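Local coordinates for protein putative histidinol-phosphate aminotransferase (Burkholderia pseudomallei, PDB 3P1T) that probably transfers the amino group of L-histidinol phosphate to 2-oxoglutarate in histidine biosynthesis, using pyridoxal 5'-phosphate as cofactor, at residues 118-121 / 126-129. Numbering follows the deposited sequence.
Sequences GLTD and DPND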
loop_
_atom_site.group_PDB
_atom_site.type_symbol
_atom_site.label_atom_id
_atom_site.label_comp_id
_atom_site.label_asym_id
_atom_site.label_seq_id
_atom_site.Cartn_x
_atom_site.Cartn_y
_atom_site.Cartn_z
ATOM N N GLY A 118 3.856 -6.637 31.184
ATOM C CA GLY A 118 2.518 -6.601 31.758
ATOM C C GLY A 118 2.153 -5.250 32.333
ATOM O O GLY A 118 2.954 -4.300 32.291
ATOM N N LEU A 119 0.926 -5.153 32.865
ATOM C CA LEU A 119 0.456 -3.906 33.459
ATOM C C LEU A 119 0.125 -4.089 34.931
ATOM O O LEU A 119 -0.252 -5.183 35.368
ATOM C CB LEU A 119 -0.778 -3.338 32.725
ATOM C CG LEU A 119 -0.683 -3.074 31.213
ATOM C CD1 LEU A 119 -1.968 -2.489 30.700
ATOM C CD2 LEU A 119 0.479 -2.143 30.850
ATOM N N THR A 120 0.246 -2.995 35.695
ATOM C CA THR A 120 -0.134 -2.936 37.103
ATOM C C THR A 120 -1.662 -2.832 37.138
ATOM O O THR A 120 -2.297 -2.751 36.085
ATOM C CB THR A 120 0.574 -1.761 37.834
ATOM O OG1 THR A 120 0.038 -0.504 37.393
ATOM C CG2 THR A 120 2.102 -1.788 37.701
ATOM N N ASP A 121 -2.260 -2.788 38.330
ATOM C CA ASP A 121 -3.711 -2.638 38.460
ATOM C C ASP A 121 -4.118 -1.202 38.038
ATOM O O ASP A 121 -5.248 -0.987 37.611
ATOM C CB ASP A 121 -4.148 -2.973 39.902
ATOM C CG ASP A 121 -3.759 -4.369 40.396
ATOM O OD1 ASP A 121 -3.281 -5.187 39.570
ATOM O OD2 ASP A 121 -3.932 -4.643 41.608
ATOM N N ASP A 126 4.481 -2.659 34.135
ATOM C CA ASP A 126 4.964 -3.428 35.285
ATOM C C ASP A 126 6.466 -3.218 35.428
ATOM O O ASP A 126 7.227 -3.579 34.530
ATOM C CB ASP A 126 4.615 -4.921 35.157
ATOM C CG ASP A 126 4.829 -5.771 36.402
ATOM O OD1 ASP A 126 5.728 -5.440 37.210
ATOM O OD2 ASP A 126 4.144 -6.803 36.537
ATOM N N PRO A 127 6.907 -2.628 36.557
ATOM C CA PRO A 127 8.348 -2.340 36.733
ATOM C C PRO A 127 9.258 -3.567 36.680
ATOM O O PRO A 127 10.424 -3.417 36.304
ATOM C CB PRO A 127 8.419 -1.723 38.130
ATOM C CG PRO A 127 7.042 -1.219 38.403
ATOM C CD PRO A 127 6.111 -2.142 37.705
ATOM N N ASN A 128 8.745 -4.753 37.082
ATOM C CA ASN A 128 9.498 -6.008 37.113
ATOM C C ASN A 128 9.794 -6.485 35.720
ATOM O O ASN A 128 10.900 -6.960 35.480
ATOM C CB ASN A 128 8.747 -7.098 37.885
ATOM C CG ASN A 128 8.424 -6.712 39.305
ATOM O OD1 ASN A 128 9.306 -6.389 40.110
ATOM N ND2 ASN A 128 7.141 -6.702 39.628
ATOM N N ASP A 129 8.822 -6.365 34.805
ATOM C CA ASP A 129 8.994 -6.734 33.406
ATOM C C ASP A 129 9.863 -5.678 32.694
ATOM O O ASP A 129 10.736 -6.031 31.908
ATOM C CB ASP A 129 7.629 -6.896 32.709
ATOM C CG ASP A 129 6.774 -8.056 33.190
ATOM O OD1 ASP A 129 7.352 -9.092 33.612
ATOM O OD2 ASP A 129 5.531 -7.974 33.054
#
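G118 is held at its N by the carboxylate of D129 and at its O by the backbone N of D126. Its N donates to D129 OD2 over 2.8 Å, a fairly straight bond (162° at the hydrogen) that reaches the oxygen on its anti side and lies somewhat out of the carboxylate plane. Its carbonyl O accepts from D126 N at 2.9 Å; here the donor sits above the carbonyl plane rather than on a lone pair. D126 CB packs beside that acceptor, 3.4 Å from G118 O. On the flank, T120 CG2 meets P127 CD at 4.0 Å and also lies against D126 CA, the side chains of T120 and P127 crossing at about a right angle.

What positions the aspartates is the start of the helix. D126 occupies the N-cap: with CG anti to its own backbone N (chi1 -169°), the carboxylate folds over the first turn, and OD1 accepts from N128 N at 3.1 Å. N128 ND2 adds a weak bond to the same oxygen. D129, one turn on, has CG beside its own N (chi1 -67°), which directs the carboxylate to G118 N, while its side chain also touches F115 and I117 of strand 113-117. Across the turn, T120 OG1 forms weak hydrogen bonds with the backbone N atoms of D122 and L124.

With 195 Å² buried in total, this is a surface contact closing a short connection from strand 113-117, an outermost strand, within this chain, of the seven-stranded mixed sheet, into helix 127-130. It belongs to the PLP-dependent aminotransferase fold, and its local motif is an aspartate N-cap.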